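Local coordinates for response regulator receiver protein (Paraburkholderia phymatum, PDB 5TE9) that probably acts as a phosphorylation-switched receiver in two-component signal transduction, at residues A36-L42 with V131-F136; V103-S109 with C125-V131. One frame throughout, in Å; residues are numbered along the deposited sequence.

Contact 1: A36-L42 with V131-F136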
# COMPACT_ATOMS: atom_id res chain seq x y z
N ALA A 36 0.72 -11.34 -5.58
CA ALA A 36 0.88 -9.90 -5.40
C ALA A 36 0.55 -9.49 -3.97
O ALA A 36 1.33 -8.80 -3.31
CB ALA A 36 0.01 -9.14 -6.40
N PHE A 37 -0.63 -9.91 -3.48
CA PHE A 37 -1.02 -9.68 -2.09
C PHE A 37 -0.00 -10.27 -1.12
O PHE A 37 0.24 -9.71 -0.05
CB PHE A 37 -2.39 -10.31 -1.82
CG PHE A 37 -3.54 -9.47 -2.28
CD1 PHE A 37 -3.51 -8.84 -3.51
CD2 PHE A 37 -4.65 -9.32 -1.47
CE1 PHE A 37 -4.57 -8.07 -3.92
CE2 PHE A 37 -5.71 -8.55 -1.89
CZ PHE A 37 -5.67 -7.93 -3.11
N ASP A 38 0.56 -11.43 -1.46
CA ASP A 38 1.53 -12.08 -0.59
C ASP A 38 2.87 -11.35 -0.58
O ASP A 38 3.38 -11.00 0.48
CB ASP A 38 1.72 -13.53 -1.03
CG ASP A 38 2.12 -14.43 0.12
OD1 ASP A 38 1.35 -14.47 1.10
OD2 ASP A 38 3.18 -15.08 0.03
N TYR A 39 3.46 -11.14 -1.76
CA TYR A 39 4.81 -10.58 -1.83
C TYR A 39 4.83 -9.13 -1.34
O TYR A 39 5.82 -8.71 -0.74
CB TYR A 39 5.37 -10.65 -3.25
CG TYR A 39 5.39 -12.03 -3.89
CD1 TYR A 39 5.46 -13.19 -3.13
CD2 TYR A 39 5.35 -12.16 -5.28
CE1 TYR A 39 5.48 -14.45 -3.73
CE2 TYR A 39 5.37 -13.42 -5.89
CZ TYR A 39 5.44 -14.55 -5.10
OH TYR A 39 5.46 -15.80 -5.69
N TYR A 40 3.77 -8.37 -1.56
CA TYR A 40 3.76 -6.97 -1.14
C TYR A 40 3.06 -6.74 0.18
O TYR A 40 2.83 -5.59 0.56
CB TYR A 40 3.16 -6.10 -2.24
CG TYR A 40 4.05 -6.09 -3.46
CD1 TYR A 40 5.13 -5.24 -3.55
CD2 TYR A 40 3.83 -6.96 -4.49
CE1 TYR A 40 5.95 -5.25 -4.65
CE2 TYR A 40 4.64 -6.98 -5.59
CZ TYR A 40 5.70 -6.12 -5.67
OH TYR A 40 6.50 -6.15 -6.79
N LYS A 41 2.73 -7.81 0.91
CA LYS A 41 2.33 -7.71 2.31
C LYS A 41 1.03 -6.94 2.47
O LYS A 41 0.91 -6.05 3.31
CB LYS A 41 3.43 -7.09 3.17
CG LYS A 41 4.55 -8.03 3.53
CD LYS A 41 5.88 -7.31 3.41
CE LYS A 41 6.77 -7.50 4.61
NZ LYS A 41 6.23 -6.86 5.82
N LEU A 42 0.05 -7.27 1.64
CA LEU A 42 -1.30 -6.76 1.85
C LEU A 42 -1.95 -7.58 2.93
O LEU A 42 -1.98 -8.81 2.85
CB LEU A 42 -2.13 -6.82 0.57
CG LEU A 42 -2.18 -5.53 -0.22
CD1 LEU A 42 -2.69 -5.83 -1.61
CD2 LEU A 42 -3.07 -4.51 0.47
N VAL A 131 -4.65 -8.66 -12.25
CA VAL A 131 -4.54 -7.72 -11.15
C VAL A 131 -3.28 -8.10 -10.38
O VAL A 131 -3.31 -8.81 -9.38
CB VAL A 131 -5.78 -7.72 -10.27
CG1 VAL A 131 -5.55 -6.82 -9.03
CG2 VAL A 131 -6.97 -7.25 -11.08
N ASP A 132 -2.15 -7.61 -10.87
CA ASP A 132 -0.93 -7.60 -10.08
C ASP A 132 -0.98 -6.43 -9.10
O ASP A 132 -1.97 -5.70 -9.02
CB ASP A 132 0.29 -7.54 -10.99
CG ASP A 132 0.49 -6.17 -11.57
OD1 ASP A 132 1.66 -5.75 -11.71
OD2 ASP A 132 -0.53 -5.50 -11.84
N PHE A 133 0.10 -6.22 -8.36
CA PHE A 133 0.08 -5.20 -7.31
C PHE A 133 -0.04 -3.80 -7.90
O PHE A 133 -0.74 -2.95 -7.34
CB PHE A 133 1.32 -5.32 -6.42
CG PHE A 133 1.33 -4.36 -5.26
CD1 PHE A 133 0.44 -4.52 -4.21
CD2 PHE A 133 2.23 -3.32 -5.21
CE1 PHE A 133 0.45 -3.66 -3.13
CE2 PHE A 133 2.25 -2.43 -4.14
CZ PHE A 133 1.35 -2.61 -3.09
N THR A 134 0.62 -3.55 -9.02
CA THR A 134 0.50 -2.25 -9.68
C THR A 134 -0.96 -1.93 -10.01
O THR A 134 -1.47 -0.87 -9.63
CB THR A 134 1.34 -2.22 -10.94
OG1 THR A 134 2.73 -2.21 -10.59
CG2 THR A 134 1.05 -0.96 -11.71
N ARG A 135 -1.64 -2.84 -10.72
CA ARG A 135 -3.03 -2.59 -11.07
C ARG A 135 -3.87 -2.44 -9.82
O ARG A 135 -4.74 -1.56 -9.75
CB ARG A 135 -3.56 -3.69 -11.99
N PHE A 136 -3.61 -3.25 -8.80
CA PHE A 136 -4.39 -3.12 -7.58
C PHE A 136 -4.15 -1.76 -6.93
O PHE A 136 -5.07 -1.18 -6.35
CB PHE A 136 -4.04 -4.22 -6.60
CG PHE A 136 -4.80 -4.13 -5.31
CD1 PHE A 136 -6.10 -4.60 -5.22
CD2 PHE A 136 -4.22 -3.58 -4.19
CE1 PHE A 136 -6.81 -4.52 -4.02
CE2 PHE A 136 -4.92 -3.51 -3.00
CZ PHE A 136 -6.22 -3.98 -2.91

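Contact 2: V103-S109 with C125-V131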
# COMPACT_ATOMS: atom_id res chain seq x y z
N VAL A 103 -17.42 -2.22 -6.77
CA VAL A 103 -17.20 -3.24 -7.78
C VAL A 103 -16.23 -2.70 -8.82
O VAL A 103 -16.43 -1.60 -9.36
CB VAL A 103 -18.51 -3.68 -8.46
CG1 VAL A 103 -18.28 -4.88 -9.40
CG2 VAL A 103 -19.57 -3.99 -7.44
N VAL A 104 -15.18 -3.47 -9.09
CA VAL A 104 -14.26 -3.22 -10.19
C VAL A 104 -14.47 -4.34 -11.20
O VAL A 104 -14.43 -5.52 -10.83
CB VAL A 104 -12.81 -3.17 -9.70
CG1 VAL A 104 -11.85 -3.34 -10.86
CG2 VAL A 104 -12.55 -1.89 -8.94
N VAL A 105 -14.70 -3.98 -12.45
CA VAL A 105 -14.91 -4.94 -13.52
C VAL A 105 -13.60 -5.16 -14.25
O VAL A 105 -12.92 -4.19 -14.60
CB VAL A 105 -16.01 -4.47 -14.49
CG1 VAL A 105 -16.09 -5.39 -15.71
CG2 VAL A 105 -17.35 -4.38 -13.78
N LEU A 106 -13.23 -6.41 -14.45
CA LEU A 106 -12.02 -6.73 -15.17
C LEU A 106 -12.28 -6.72 -16.67
O LEU A 106 -13.23 -7.34 -17.14
CB LEU A 106 -11.51 -8.10 -14.76
CG LEU A 106 -11.17 -8.22 -13.28
CD1 LEU A 106 -10.55 -9.59 -13.00
CD2 LEU A 106 -10.22 -7.10 -12.96
N THR A 107 -11.44 -6.01 -17.40
CA THR A 107 -11.44 -6.05 -18.85
C THR A 107 -10.20 -6.77 -19.31
O THR A 107 -9.22 -6.89 -18.57
CB THR A 107 -11.49 -4.64 -19.43
OG1 THR A 107 -10.30 -3.92 -19.04
CG2 THR A 107 -12.71 -3.90 -18.91
N THR A 108 -10.23 -7.27 -20.54
CA THR A 108 -9.09 -8.04 -21.01
C THR A 108 -8.10 -7.19 -21.79
O THR A 108 -7.02 -7.69 -22.13
CB THR A 108 -9.57 -9.22 -21.89
OG1 THR A 108 -10.18 -8.72 -23.08
CG2 THR A 108 -10.57 -10.06 -21.13
N SER A 109 -8.42 -5.94 -22.07
CA SER A 109 -7.56 -5.08 -22.86
C SER A 109 -7.87 -3.63 -22.53
O SER A 109 -9.04 -3.26 -22.38
CB SER A 109 -7.75 -5.32 -24.37
OG SER A 109 -8.89 -4.63 -24.85
N CYS A 125 -14.32 2.25 -12.27
CA CYS A 125 -14.52 0.91 -11.75
C CYS A 125 -14.14 -0.17 -12.76
O CYS A 125 -14.76 -1.23 -12.78
CB CYS A 125 -15.97 0.74 -11.30
SG CYS A 125 -16.48 1.92 -10.03
N TYR A 126 -13.14 0.09 -13.60
CA TYR A 126 -12.69 -0.85 -14.61
C TYR A 126 -11.17 -0.83 -14.63
O TYR A 126 -10.56 0.24 -14.62
CB TYR A 126 -13.22 -0.49 -16.00
CG TYR A 126 -14.72 -0.49 -16.10
CD1 TYR A 126 -15.46 0.63 -15.76
CD2 TYR A 126 -15.40 -1.62 -16.52
CE1 TYR A 126 -16.83 0.63 -15.83
CE2 TYR A 126 -16.77 -1.63 -16.59
CZ TYR A 126 -17.48 -0.50 -16.25
OH TYR A 126 -18.85 -0.52 -16.32
N ILE A 127 -10.55 -2.02 -14.64
CA ILE A 127 -9.12 -2.14 -14.84
C ILE A 127 -8.85 -3.38 -15.66
O ILE A 127 -9.61 -4.36 -15.61
CB ILE A 127 -8.28 -2.21 -13.54
CG1 ILE A 127 -8.62 -3.45 -12.75
CG2 ILE A 127 -8.44 -0.97 -12.68
CD1 ILE A 127 -7.44 -3.93 -11.96
N THR A 128 -7.78 -3.33 -16.43
CA THR A 128 -7.40 -4.46 -17.26
C THR A 128 -6.79 -5.54 -16.39
O THR A 128 -6.10 -5.26 -15.40
CB THR A 128 -6.43 -3.99 -18.32
OG1 THR A 128 -6.99 -2.83 -18.95
CG2 THR A 128 -6.23 -5.06 -19.37
N LYS A 129 -7.09 -6.77 -16.71
CA LYS A 129 -6.48 -7.82 -15.94
C LYS A 129 -5.17 -8.24 -16.59
O LYS A 129 -4.94 -7.95 -17.77
CB LYS A 129 -7.45 -8.99 -15.82
CG LYS A 129 -7.44 -9.91 -16.97
CD LYS A 129 -8.28 -11.13 -16.68
CE LYS A 129 -9.69 -10.95 -17.19
NZ LYS A 129 -10.33 -12.26 -17.45
N PRO A 130 -4.27 -8.91 -15.86
CA PRO A 130 -4.42 -9.43 -14.50
C PRO A 130 -4.21 -8.37 -13.46
O PRO A 130 -3.66 -7.32 -13.75
CB PRO A 130 -3.33 -10.49 -14.42
CG PRO A 130 -2.25 -9.94 -15.28
CD PRO A 130 -2.93 -9.20 -16.41
N VAL A 131 -4.65 -8.66 -12.25
CA VAL A 131 -4.54 -7.72 -11.15
C VAL A 131 -3.28 -8.10 -10.38
O VAL A 131 -3.31 -8.81 -9.38
CB VAL A 131 -5.78 -7.72 -10.27
CG1 VAL A 131 -5.55 -6.82 -9.03
CG2 VAL A 131 -6.97 -7.25 -11.08

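Contact 1: A36-L42 with V131-F136
An aromatic helix-end contact joins Ala36, Phe37, Tyr40 and Leu42, at and just beyond the C-terminus of helix 27-39, to Phe133 and Phe136 in the first turn of helix 133-142. No hydrogen bond crosses it. Small Ala36 lets the backbones come close: its CB lies 3.5 Å from Phe133 N. Beside it Tyr40 and Phe133 form an offset stack, with ring centroids 4.4 Å apart and planes only 7° from parallel. The overlap is slipped so that Tyr40 CB, rather than the middle of its ring, sits over the centre of the Phe133 face, making a CH-pi contact 3.7 Å from the Phe133 ring centroid. With Phe133 CG trans to the backbone nitrogen (chi1 -176°), its ring swings toward the tyrosine. The second pair meets differently: Phe37 turns an edge to the face of Phe136, centroids 4.9 Å apart and planes at 62°, with CZ leading. Leu42 fits between the aromatics through one methyl. Leu42 CD1 lies over the Phe37 ring, reaches 3.5 Å to Phe136 CE2, and meets the edge of Phe133 near the ring plane; a branched aliphatic suits a site walled by three rings. A Schellman motif with Lys41 as C-prime residue turns the chain back to place this leucine, while Asp132 N-caps the other helix, its OD2 accepting from Arg135 N at 3.1 Å. Beneath the contact, Phe37 and Phe136 both rest on Ile20 of strand 19-23, so the two helices share one side of the parallel sheet; the second subunit also closes in, its Val150 packing on Leu42 and Phe136 and its Val137 on Tyr40.

Contact 2: V103-S109 with C125-V131
Val105 and Tyr126 lie side by side and point the same way from neighbouring strands, the valine CB 3.6 Å from Tyr126 CD2. The beta-branched valine gives the ring a broad aliphatic flank, and Thr107 adds CG2 further along the same sheet face, where Ala116 of helix 110-119 also touches Tyr126. On the other face Ile127 sends CG1 obliquely across Val104, 3.7 Å from its CG1, while Leu106 CD2 meets Val131 CG2 at 3.8 Å, the two side chains crossing at about a right angle; branched apolar residues suit this side, which helix 133-142 covers. The backbones are strands 103-107 and 126-128, the latter at the margin of the chain's parallel sheet, and with helix 110-119 between them they make a beta-alpha-beta crossover of the CheY-like receiver fold. Val105 and Thr107 each bond through both N and O to segment 125-131: Val105 N to Cys125 O at 2.8 Å, and Thr107 O from Lys129 N at 2.8 Å, for example. By comparison with the family, Thr107 and Tyr126 probably correspond to the switch threonine and aromatic that respond to phosphorylation. Thr128 crosses Thr107 at about a right angle and gives its OG1 to a hydrogen bond with Glu113. A bend at chi3 (94°) carries the Lys129 chain alongside Thr108, with CE 4.1 Å from Thr108 CG2, and NZ forms a salt bridge with Asp77, the predicted phosphorylation site. The peptide between Lys129 and Pro130 is cis, as in CheY and many other receiver domains.

Val131 belongs to both contacts, whose centres lie about 15 Å apart. Contact 2 ends where the chain leaves strand 126-128, and contact 1 takes up the helix that follows. Lys129, whose NZ pairs with Asp77, the predicted phosphorylation site, stands at the start of the connection that runs through Pro130 and Val131 to the helix of contact 1. The carbonyl oxygen of Val131 accepts a hydrogen bond from Thr33 OG1, which ties the shared residue to helix 27-39. The two contacts also touch at Arg135, whose CB packs 3.9 Å from Ile127 CD1. Contact 2 meets no other chain of the assembly, whereas contact 1 borders the second subunit.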